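Local coordinates for protein putative sarcosine dimethylglycine methyltransferase (Galdieria sulphuraria, PDB 2O57) that probably transfers methyl groups from S-adenosylmethionine to sarcosine or dimethylglycine, at residues Asp31-Trp40 against Glu248-Phe259; Lys137-Pro145 against Ala159-Val169. All coordinates share one frame; numbering follows the deposited sequence.

Contact 1. Residues Asp31-Trp40 against Glu248-Phe259; sequences DSDRFYFHVW and ELIKRSSEIASF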
loop_
_atom_site.group_PDB
_atom_site.type_symbol
_atom_site.label_atom_id
_atom_site.label_comp_id
_atom_site.label_asym_id
_atom_site.label_seq_id
_atom_site.Cartn_x
_atom_site.Cartn_y
_atom_site.Cartn_z
ATOM N N ASP A 31 17.814 -18.714 -17.615
ATOM C CA ASP A 31 19.091 -18.032 -17.369
ATOM C C ASP A 31 18.936 -16.839 -16.418
ATOM O O ASP A 31 19.852 -16.531 -15.652
ATOM C CB ASP A 31 19.783 -17.644 -18.673
ATOM C CG ASP A 31 20.406 -18.884 -19.387
ATOM O OD1 ASP A 31 20.497 -19.952 -18.749
ATOM O OD2 ASP A 31 20.741 -18.804 -20.571
ATOM N N SER A 32 17.779 -16.174 -16.472
ATOM C CA SER A 32 17.433 -15.186 -15.466
ATOM C C SER A 32 17.465 -15.840 -14.090
ATOM O O SER A 32 18.113 -15.314 -13.175
ATOM C CB SER A 32 16.077 -14.537 -15.771
ATOM O OG SER A 32 15.744 -13.601 -14.772
ATOM N N ASP A 33 16.827 -17.002 -13.941
ATOM C CA ASP A 33 16.913 -17.725 -12.678
ATOM C C ASP A 33 18.344 -18.128 -12.257
ATOM O O ASP A 33 18.678 -18.046 -11.071
ATOM C CB ASP A 33 15.972 -18.932 -12.604
ATOM C CG ASP A 33 15.789 -19.410 -11.171
ATOM O OD1 ASP A 33 15.339 -18.602 -10.291
ATOM O OD2 ASP A 33 16.080 -20.592 -10.916
ATOM N N ARG A 34 19.187 -18.539 -13.212
ATOM C CA ARG A 34 20.592 -18.818 -12.922
ATOM C C ARG A 34 21.290 -17.580 -12.312
ATOM O O ARG A 34 22.118 -17.723 -11.386
ATOM C CB ARG A 34 21.354 -19.238 -14.182
ATOM C CG ARG A 34 20.947 -20.627 -14.735
ATOM C CD ARG A 34 21.812 -20.960 -15.946
ATOM N NE ARG A 34 21.567 -22.309 -16.470
ATOM C CZ ARG A 34 22.204 -22.811 -17.526
ATOM N NH1 ARG A 34 23.113 -22.075 -18.195
ATOM N NH2 ARG A 34 21.946 -24.034 -17.914
ATOM N N PHE A 35 20.992 -16.404 -12.868
ATOM C CA PHE A 35 21.511 -15.147 -12.348
ATOM C C PHE A 35 21.022 -14.892 -10.930
ATOM O O PHE A 35 21.818 -14.658 -10.056
ATOM C CB PHE A 35 21.204 -13.939 -13.249
ATOM C CG PHE A 35 21.459 -12.598 -12.557
ATOM C CD1 PHE A 35 22.776 -12.138 -12.345
ATOM C CD2 PHE A 35 20.399 -11.803 -12.130
ATOM C CE1 PHE A 35 23.018 -10.905 -11.702
ATOM C CE2 PHE A 35 20.612 -10.582 -11.484
ATOM C CZ PHE A 35 21.926 -10.131 -11.260
ATOM N N TYR A 36 19.711 -14.936 -10.699
ATOM C CA TYR A 36 19.199 -14.675 -9.340
ATOM C C TYR A 36 19.677 -15.725 -8.333
ATOM O O TYR A 36 20.078 -15.411 -7.192
ATOM C CB TYR A 36 17.691 -14.685 -9.363
ATOM C CG TYR A 36 17.064 -13.393 -9.830
ATOM C CD1 TYR A 36 16.965 -12.288 -8.966
ATOM C CD2 TYR A 36 16.597 -13.263 -11.143
ATOM C CE1 TYR A 36 16.353 -11.102 -9.387
ATOM C CE2 TYR A 36 16.003 -12.074 -11.580
ATOM C CZ TYR A 36 15.877 -11.009 -10.688
ATOM O OH TYR A 36 15.277 -9.843 -11.110
ATOM N N PHE A 37 19.631 -16.984 -8.741
ATOM C CA PHE A 37 20.153 -18.024 -7.874
ATOM C C PHE A 37 21.640 -17.817 -7.572
ATOM O O PHE A 37 22.085 -18.065 -6.476
ATOM C CB PHE A 37 19.873 -19.431 -8.473
ATOM C CG PHE A 37 20.246 -20.556 -7.566
ATOM C CD1 PHE A 37 19.411 -20.926 -6.514
ATOM C CD2 PHE A 37 21.451 -21.229 -7.742
ATOM C CE1 PHE A 37 19.771 -22.003 -5.649
ATOM C CE2 PHE A 37 21.820 -22.280 -6.904
ATOM C CZ PHE A 37 20.977 -22.666 -5.844
ATOM N N HIS A 38 22.420 -17.373 -8.548
ATOM C CA HIS A 38 23.880 -17.232 -8.348
ATOM C C HIS A 38 24.146 -16.242 -7.214
ATOM O O HIS A 38 25.033 -16.442 -6.416
ATOM C CB HIS A 38 24.551 -16.745 -9.621
ATOM C CG HIS A 38 26.013 -16.399 -9.463
ATOM N ND1 HIS A 38 26.997 -17.358 -9.316
ATOM C CD2 HIS A 38 26.649 -15.199 -9.418
ATOM C CE1 HIS A 38 28.175 -16.767 -9.207
ATOM N NE2 HIS A 38 27.992 -15.459 -9.258
ATOM N N VAL A 39 23.367 -15.168 -7.167
ATOM C CA VAL A 39 23.644 -14.100 -6.196
ATOM C C VAL A 39 22.943 -14.358 -4.869
ATOM O O VAL A 39 23.541 -14.216 -3.807
ATOM C CB VAL A 39 23.318 -12.679 -6.786
ATOM C CG1 VAL A 39 23.643 -11.549 -5.770
ATOM C CG2 VAL A 39 24.066 -12.445 -8.145
ATOM N N TRP A 40 21.685 -14.772 -4.930
ATOM C CA TRP A 40 20.824 -14.844 -3.743
ATOM C C TRP A 40 20.377 -16.271 -3.363
ATOM O O TRP A 40 19.597 -16.457 -2.407
ATOM C CB TRP A 40 19.605 -13.927 -3.939
ATOM C CG TRP A 40 20.023 -12.461 -4.062
ATOM C CD1 TRP A 40 20.461 -11.648 -3.060
ATOM C CD2 TRP A 40 20.052 -11.680 -5.259
ATOM N NE1 TRP A 40 20.772 -10.398 -3.556
ATOM C CE2 TRP A 40 20.515 -10.389 -4.905
ATOM C CE3 TRP A 40 19.709 -11.938 -6.604
ATOM C CZ2 TRP A 40 20.658 -9.366 -5.849
ATOM C CZ3 TRP A 40 19.867 -10.908 -7.555
ATOM C CH2 TRP A 40 20.319 -9.641 -7.169
ATOM N N GLU A 248 23.420 -4.878 -10.425
ATOM C CA GLU A 248 24.003 -6.177 -10.030
ATOM C C GLU A 248 24.357 -7.067 -11.230
ATOM O O GLU A 248 25.406 -7.738 -11.231
ATOM C CB GLU A 248 23.066 -6.941 -9.068
ATOM C CG GLU A 248 23.773 -8.147 -8.420
ATOM C CD GLU A 248 24.834 -7.739 -7.384
ATOM O OE1 GLU A 248 24.890 -6.558 -6.946
ATOM O OE2 GLU A 248 25.649 -8.599 -7.029
ATOM N N LEU A 249 23.527 -7.039 -12.260
ATOM C CA LEU A 249 23.794 -7.825 -13.472
ATOM C C LEU A 249 25.116 -7.314 -14.133
ATOM O O LEU A 249 25.955 -8.097 -14.613
ATOM C CB LEU A 249 22.604 -7.713 -14.429
ATOM C CG LEU A 249 22.752 -8.272 -15.863
ATOM C CD1 LEU A 249 23.030 -9.788 -15.767
ATOM C CD2 LEU A 249 21.517 -8.035 -16.710
ATOM N N ILE A 250 25.280 -5.998 -14.161
ATOM C CA ILE A 250 26.502 -5.393 -14.737
ATOM C C ILE A 250 27.705 -5.758 -13.860
ATOM O O ILE A 250 28.764 -6.181 -14.367
ATOM C CB ILE A 250 26.318 -3.860 -14.930
ATOM C CG1 ILE A 250 25.364 -3.625 -16.112
ATOM C CG2 ILE A 250 27.689 -3.163 -15.139
ATOM C CD1 ILE A 250 24.811 -2.158 -16.208
ATOM N N LYS A 251 27.530 -5.643 -12.551
ATOM C CA LYS A 251 28.596 -5.979 -11.606
ATOM C C LYS A 251 29.128 -7.406 -11.815
ATOM O O LYS A 251 30.351 -7.645 -11.760
ATOM C CB LYS A 251 28.086 -5.847 -10.180
ATOM C CG LYS A 251 29.105 -6.247 -9.131
ATOM C CD LYS A 251 28.778 -5.718 -7.733
ATOM C CE LYS A 251 29.909 -6.125 -6.766
ATOM N NZ LYS A 251 29.430 -6.199 -5.332
ATOM N N ARG A 252 28.204 -8.349 -12.013
ATOM C CA ARG A 252 28.545 -9.778 -12.063
ATOM C C ARG A 252 28.770 -10.344 -13.457
ATOM O O ARG A 252 28.873 -11.559 -13.611
ATOM C CB ARG A 252 27.411 -10.571 -11.429
ATOM C CG ARG A 252 27.005 -10.094 -10.039
ATOM C CD ARG A 252 27.835 -10.799 -9.033
ATOM N NE ARG A 252 27.323 -10.612 -7.699
ATOM C CZ ARG A 252 27.801 -11.228 -6.634
ATOM N NH1 ARG A 252 28.817 -12.088 -6.755
ATOM N NH2 ARG A 252 27.260 -10.982 -5.450
ATOM N N SER A 253 28.807 -9.479 -14.461
ATOM C CA SER A 253 28.896 -9.848 -15.878
ATOM C C SER A 253 29.922 -10.921 -16.221
ATOM O O SER A 253 29.568 -11.924 -16.826
ATOM C CB SER A 253 29.178 -8.617 -16.755
ATOM O OG SER A 253 29.194 -8.998 -18.131
ATOM N N SER A 254 31.189 -10.702 -15.886
ATOM C CA SER A 254 32.229 -11.662 -16.275
ATOM C C SER A 254 32.136 -12.955 -15.429
ATOM O O SER A 254 32.293 -14.057 -15.947
ATOM C CB SER A 254 33.612 -11.005 -16.213
ATOM O OG SER A 254 33.867 -10.592 -14.898
ATOM N N GLU A 255 31.808 -12.797 -14.143
ATOM C CA GLU A 255 31.666 -13.892 -13.193
ATOM C C GLU A 255 30.599 -14.940 -13.623
ATOM O O GLU A 255 30.735 -16.134 -13.374
ATOM C CB GLU A 255 31.324 -13.235 -11.861
ATOM C CG GLU A 255 31.073 -14.104 -10.672
ATOM C CD GLU A 255 30.628 -13.263 -9.484
ATOM O OE1 GLU A 255 31.235 -12.195 -9.267
ATOM O OE2 GLU A 255 29.678 -13.654 -8.775
ATOM N N ILE A 256 29.561 -14.493 -14.314
ATOM C CA ILE A 256 28.426 -15.356 -14.675
ATOM C C ILE A 256 28.411 -15.749 -16.163
ATOM O O ILE A 256 27.536 -16.522 -16.611
ATOM C CB ILE A 256 27.081 -14.638 -14.343
ATOM C CG1 ILE A 256 26.910 -13.388 -15.238
ATOM C CG2 ILE A 256 26.992 -14.307 -12.840
ATOM C CD1 ILE A 256 25.609 -12.639 -15.011
ATOM N N ALA A 257 29.378 -15.247 -16.926
ATOM C CA ALA A 257 29.285 -15.276 -18.409
ATOM C C ALA A 257 29.337 -16.686 -19.008
ATOM O O ALA A 257 28.921 -16.903 -20.170
ATOM C CB ALA A 257 30.358 -14.448 -19.018
ATOM N N SER A 258 29.853 -17.646 -18.242
ATOM C CA SER A 258 29.840 -19.045 -18.729
ATOM C C SER A 258 28.419 -19.655 -18.756
ATOM O O SER A 258 28.134 -20.525 -19.591
ATOM C CB SER A 258 30.803 -19.958 -17.923
ATOM O OG SER A 258 30.366 -20.100 -16.571
ATOM N N PHE A 259 27.544 -19.226 -17.845
ATOM C CA PHE A 259 26.212 -19.835 -17.724
ATOM C C PHE A 259 25.073 -18.850 -17.935
ATOM O O PHE A 259 23.940 -19.274 -18.111
ATOM C CB PHE A 259 26.057 -20.584 -16.398
ATOM C CG PHE A 259 26.255 -19.711 -15.167
ATOM C CD1 PHE A 259 25.223 -18.932 -14.672
ATOM C CD2 PHE A 259 27.487 -19.711 -14.492
ATOM C CE1 PHE A 259 25.403 -18.148 -13.523
ATOM C CE2 PHE A 259 27.668 -18.922 -13.330
ATOM C CZ PHE A 259 26.641 -18.155 -12.870
HETATM O O HOH W 1 23.516 -18.589 -21.039
#

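Contact 2. Residues Lys137-Pro145 against Ala159-Val169; sequences KYGSFLEIP and AFLHSPDKLKV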
loop_
_atom_site.group_PDB
_atom_site.type_symbol
_atom_site.label_atom_id
_atom_site.label_comp_id
_atom_site.label_asym_id
_atom_site.label_seq_id
_atom_site.Cartn_x
_atom_site.Cartn_y
_atom_site.Cartn_z
ATOM N N LYS A 137 4.464 -29.015 -4.563
ATOM C CA LYS A 137 3.695 -29.673 -5.632
ATOM C C LYS A 137 3.997 -28.990 -6.964
ATOM O O LYS A 137 4.207 -27.786 -7.008
ATOM C CB LYS A 137 2.189 -29.567 -5.333
ATOM C CG LYS A 137 1.755 -29.891 -3.863
ATOM C CD LYS A 137 0.348 -29.289 -3.581
ATOM C CE LYS A 137 -0.176 -29.627 -2.156
ATOM N NZ LYS A 137 -0.624 -31.057 -1.966
ATOM N N TYR A 138 4.095 -29.780 -8.025
ATOM C CA TYR A 138 4.245 -29.286 -9.372
ATOM C C TYR A 138 2.857 -28.999 -9.919
ATOM O O TYR A 138 1.919 -29.768 -9.686
ATOM C CB TYR A 138 4.928 -30.331 -10.255
ATOM C CG TYR A 138 4.892 -30.026 -11.741
ATOM C CD1 TYR A 138 5.881 -29.244 -12.331
ATOM C CD2 TYR A 138 3.873 -30.528 -12.563
ATOM C CE1 TYR A 138 5.867 -28.959 -13.688
ATOM C CE2 TYR A 138 3.856 -30.250 -13.930
ATOM C CZ TYR A 138 4.866 -29.466 -14.484
ATOM O OH TYR A 138 4.878 -29.173 -15.837
ATOM N N GLY A 139 2.720 -27.873 -10.612
ATOM C CA GLY A 139 1.514 -27.636 -11.369
ATOM C C GLY A 139 1.280 -26.194 -11.767
ATOM O O GLY A 139 2.164 -25.322 -11.619
ATOM N N SER A 140 0.064 -25.979 -12.272
ATOM C CA SER A 140 -0.349 -24.743 -12.920
ATOM C C SER A 140 -1.410 -24.047 -12.069
ATOM O O SER A 140 -2.233 -24.732 -11.463
ATOM C CB SER A 140 -0.950 -25.131 -14.265
ATOM O OG SER A 140 -1.686 -24.068 -14.828
ATOM N N PHE A 141 -1.413 -22.698 -12.061
ATOM C CA PHE A 141 -2.460 -21.919 -11.376
ATOM C C PHE A 141 -3.809 -22.071 -12.064
ATOM O O PHE A 141 -4.827 -21.717 -11.470
ATOM C CB PHE A 141 -2.191 -20.399 -11.374
ATOM C CG PHE A 141 -0.823 -19.988 -10.920
ATOM C CD1 PHE A 141 0.036 -20.878 -10.272
ATOM C CD2 PHE A 141 -0.411 -18.663 -11.125
ATOM C CE1 PHE A 141 1.296 -20.471 -9.844
ATOM C CE2 PHE A 141 0.843 -18.242 -10.711
ATOM C CZ PHE A 141 1.714 -19.151 -10.071
ATOM N N LEU A 142 -3.808 -22.556 -13.314
ATOM C CA LEU A 142 -5.052 -22.783 -14.061
ATOM C C LEU A 142 -5.723 -24.089 -13.614
ATOM O O LEU A 142 -6.904 -24.298 -13.853
ATOM C CB LEU A 142 -4.783 -22.779 -15.568
ATOM C CG LEU A 142 -4.079 -21.527 -16.098
ATOM C CD1 LEU A 142 -3.845 -21.576 -17.627
ATOM C CD2 LEU A 142 -4.860 -20.285 -15.720
ATOM N N GLU A 143 -4.965 -24.943 -12.925
ATOM C CA GLU A 143 -5.484 -26.204 -12.444
ATOM C C GLU A 143 -4.813 -26.583 -11.120
ATOM O O GLU A 143 -3.988 -27.512 -11.043
ATOM C CB GLU A 143 -5.258 -27.284 -13.508
ATOM C CG GLU A 143 -6.302 -28.390 -13.499
ATOM C CD GLU A 143 -6.076 -29.416 -14.608
ATOM O OE1 GLU A 143 -5.800 -30.600 -14.264
ATOM O OE2 GLU A 143 -6.137 -29.038 -15.816
ATOM N N ILE A 144 -5.167 -25.854 -10.073
ATOM C CA ILE A 144 -4.532 -26.069 -8.782
ATOM C C ILE A 144 -4.903 -27.488 -8.341
ATOM O O ILE A 144 -6.092 -27.815 -8.261
ATOM C CB ILE A 144 -4.937 -24.991 -7.751
ATOM C CG1 ILE A 144 -4.583 -23.572 -8.283
ATOM C CG2 ILE A 144 -4.289 -25.296 -6.415
ATOM C CD1 ILE A 144 -5.032 -22.384 -7.338
ATOM N N PRO A 145 -3.879 -28.354 -8.127
ATOM C CA PRO A 145 -4.137 -29.776 -7.896
ATOM C C PRO A 145 -4.539 -29.996 -6.446
ATOM O O PRO A 145 -3.818 -30.657 -5.705
ATOM C CB PRO A 145 -2.773 -30.432 -8.206
ATOM C CG PRO A 145 -1.756 -29.385 -7.760
ATOM C CD PRO A 145 -2.432 -28.034 -8.097
ATOM N N ALA A 159 4.088 -13.600 -9.375
ATOM C CA ALA A 159 3.891 -14.796 -10.209
ATOM C C ALA A 159 2.804 -14.646 -11.275
ATOM O O ALA A 159 2.856 -15.323 -12.307
ATOM C CB ALA A 159 3.568 -15.976 -9.320
ATOM N N PHE A 160 1.774 -13.847 -10.992
ATOM C CA PHE A 160 0.590 -13.743 -11.888
ATOM C C PHE A 160 0.981 -13.054 -13.209
ATOM O O PHE A 160 0.351 -13.296 -14.239
ATOM C CB PHE A 160 -0.530 -12.922 -11.217
ATOM C CG PHE A 160 -1.357 -13.666 -10.157
ATOM C CD1 PHE A 160 -0.899 -14.829 -9.501
ATOM C CD2 PHE A 160 -2.622 -13.183 -9.828
ATOM C CE1 PHE A 160 -1.687 -15.465 -8.515
ATOM C CE2 PHE A 160 -3.408 -13.804 -8.863
ATOM C CZ PHE A 160 -2.935 -14.963 -8.201
ATOM N N LEU A 161 2.038 -12.231 -13.168
ATOM C CA LEU A 161 2.570 -11.528 -14.350
ATOM C C LEU A 161 2.617 -12.422 -15.601
ATOM O O LEU A 161 2.205 -11.997 -16.685
ATOM C CB LEU A 161 3.986 -10.935 -14.068
ATOM C CG LEU A 161 4.771 -10.285 -15.233
ATOM C CD1 LEU A 161 4.048 -9.062 -15.718
ATOM C CD2 LEU A 161 6.172 -9.885 -14.818
ATOM N N HIS A 162 3.123 -13.638 -15.442
ATOM C CA HIS A 162 3.374 -14.543 -16.561
ATOM C C HIS A 162 2.186 -15.426 -16.948
ATOM O O HIS A 162 2.168 -16.073 -18.020
ATOM C CB HIS A 162 4.585 -15.403 -16.217
ATOM C CG HIS A 162 5.782 -14.600 -15.809
ATOM N ND1 HIS A 162 6.449 -13.768 -16.686
ATOM C CD2 HIS A 162 6.414 -14.478 -14.617
ATOM C CE1 HIS A 162 7.458 -13.189 -16.059
ATOM N NE2 HIS A 162 7.454 -13.597 -14.800
ATOM N N SER A 163 1.178 -15.446 -16.088
ATOM C CA SER A 163 0.032 -16.283 -16.314
ATOM C C SER A 163 -0.863 -15.701 -17.385
ATOM O O SER A 163 -1.294 -14.542 -17.291
ATOM C CB SER A 163 -0.755 -16.425 -15.022
ATOM O OG SER A 163 -1.549 -17.576 -15.070
ATOM N N PRO A 164 -1.122 -16.486 -18.445
ATOM C CA PRO A 164 -2.259 -16.052 -19.224
ATOM C C PRO A 164 -3.527 -16.536 -18.503
ATOM O O PRO A 164 -3.448 -17.159 -17.416
ATOM C CB PRO A 164 -2.063 -16.748 -20.578
ATOM C CG PRO A 164 -1.259 -18.005 -20.262
ATOM C CD PRO A 164 -0.490 -17.716 -18.966
ATOM N N ASP A 165 -4.670 -16.265 -19.096
ATOM C CA ASP A 165 -5.935 -16.614 -18.507
ATOM C C ASP A 165 -6.038 -16.197 -17.046
ATOM O O ASP A 165 -6.206 -17.021 -16.163
ATOM C CB ASP A 165 -6.238 -18.094 -18.704
ATOM C CG ASP A 165 -7.712 -18.367 -18.713
ATOM O OD1 ASP A 165 -8.098 -19.481 -19.117
ATOM O OD2 ASP A 165 -8.481 -17.454 -18.308
ATOM N N LYS A 166 -5.932 -14.896 -16.817
ATOM C CA LYS A 166 -6.087 -14.305 -15.477
ATOM C C LYS A 166 -7.436 -14.620 -14.846
ATOM O O LYS A 166 -7.498 -14.805 -13.633
ATOM C CB LYS A 166 -5.847 -12.786 -15.498
ATOM C CG LYS A 166 -4.488 -12.311 -16.062
ATOM C CD LYS A 166 -3.369 -12.323 -15.043
ATOM C CE LYS A 166 -2.154 -11.499 -15.531
ATOM N NZ LYS A 166 -1.503 -12.129 -16.709
ATOM N N LEU A 167 -8.515 -14.675 -15.639
ATOM C CA LEU A 167 -9.816 -15.050 -15.078
ATOM C C LEU A 167 -9.741 -16.459 -14.466
ATOM O O LEU A 167 -10.203 -16.684 -13.371
ATOM C CB LEU A 167 -10.972 -14.966 -16.093
ATOM C CG LEU A 167 -12.367 -15.397 -15.567
ATOM C CD1 LEU A 167 -12.803 -14.605 -14.304
ATOM C CD2 LEU A 167 -13.501 -15.434 -16.654
ATOM N N LYS A 168 -9.209 -17.421 -15.203
ATOM C CA LYS A 168 -9.078 -18.778 -14.665
ATOM C C LYS A 168 -8.221 -18.859 -13.381
ATOM O O LYS A 168 -8.590 -19.578 -12.449
ATOM C CB LYS A 168 -8.572 -19.736 -15.757
ATOM C CG LYS A 168 -8.540 -21.206 -15.353
ATOM C CD LYS A 168 -9.906 -21.715 -14.876
ATOM C CE LYS A 168 -9.815 -23.230 -14.645
ATOM N NZ LYS A 168 -11.072 -23.740 -14.074
ATOM N N VAL A 169 -7.122 -18.087 -13.327
ATOM C CA VAL A 169 -6.292 -17.929 -12.105
ATOM C C VAL A 169 -7.158 -17.513 -10.919
ATOM O O VAL A 169 -7.181 -18.179 -9.888
ATOM C CB VAL A 169 -5.156 -16.884 -12.303
ATOM C CG1 VAL A 169 -4.326 -16.701 -11.010
ATOM C CG2 VAL A 169 -4.248 -17.304 -13.475
#

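Contact 1. Residues Asp31-Trp40 against Glu248-Phe259
Glu248 and Leu249, in the last turn of helix 235-251, receive the ring of Phe35 from helix 27-40. Phe35 CZ lies 3.6 Å from Leu249 N, so the ring reaches the helix backbone itself. Leu249 CD1 sits over one face of that ring, offset toward its rim. Glu248 CG also lies 4.0 Å from Trp40 CH2. Arg252 is the first residue past the helix. Its chain bends at chi2 (-89°), and the guanidinium turns back to Glu248: Arg252 NE gives a 2.7 Å hydrogen bond to Glu248 OE2. Val39 CG2 packs over one face of the guanidinium, and Val39 CG1 lies 3.7 Å from Arg252 NH2. Glu255 then meets both sides. Its OE2 accepts from Arg252 NH1 on the syn lone pair and from His38 NE2 on the anti lone pair. The bond from His38 NE2 to Glu255 OE2 is short, 2.5 Å, and nearly straight at 167°. Ile256 packs against both rings, with CG2 3.6 Å from His38 CD2 and CD1 against Phe35 CD1. Phe259 ends the segment. Its CZ comes up to His38 ND1, and its CD1 touches Arg34 CB. Arg34 NH1 gives Phe259 O a 2.9 Å hydrogen bond, in the carbonyl plane and on a lone pair. A water donates to Asp31 OD2 and, weakly, to Phe259 O. Met268 of helix 262-280 touches both Phe35 and Leu249. The contact thus pairs an apolar centre with a salt-bridge network, Glu248-Arg252-Glu255, that His38 joins. Two donors on one carboxylate oxygen would probably favour a charged Glu255 and fix its rotation.

Contact 2. Residues Lys137-Pro145 against Ala159-Val169
The loop after strand 134-138 meets the loop that follows strand 151-157 and the start of helix 166-176, within the methyltransferase domain. Phe141 and Leu142 carry the contact from the first side. The ring of Phe141 reaches out from its loop, and Ala159 CB meets it at the edge, 3.8 Å from Phe141 CZ. Phe141 CE2 lies 4.0 Å from Phe160 CD1. The two rings are oblique, with planes 52° apart. Phe160 is in turn covered on one face by Val169 CG1, so the first turn of the helix backs the aromatic pair. The two strands are parallel members of the Rossmann-like sheet, and both loops leave its C-terminal edge, where cofactor sites of this fold lie. Phe141 also touches a glycine-rich stretch after strand 85-89 that resembles the GxGxxG motif, consistent with a place near such a site. A type I turn, Ser140 to Glu143, presents both side chains. Ser140 OG accepts from Leu142 N at 3.0 Å, which makes an ST turn. Leu142 CG stands anti to the carbonyl carbon (chi1 -55°), and CD2 enters the helix start. Leu142 CD2 lies 3.6 Å from Asp165 O, and it also packs on Lys168 CB and Val169 CG2. Asp165 is the N-cap, and its OD2 accepts from Lys168 N from above the carboxylate plane. Lys168 bends at chi2 and runs its chain past the turn, with CE 3.2 Å from Leu142 O. No hydrogen bond crosses between the segments. Beyond them, Glu172 of the same helix accepts from Ile144 N.

In the fold
Contact 1 joins helix 27-40, near the N-terminus, to the end of helix 235-251 and the turns after it. Contact 2 lies within the chain between those two segments and joins two loops at the sheet's C-terminal edge and the start of helix 166-176. Their centres are about 27 Å apart. Their nearest atoms are about 8 Å apart, so they do not touch. Both lie beside the glycine-rich loop, probably a cofactor-binding element. Phe37, on helix 27-40, meets Tyr93 within that loop, and Phe141 of contact 2 touches the loop too. Contact 1 itself is peripheral, its centre about 20 Å from the chain centre, against about 12 Å for contact 2.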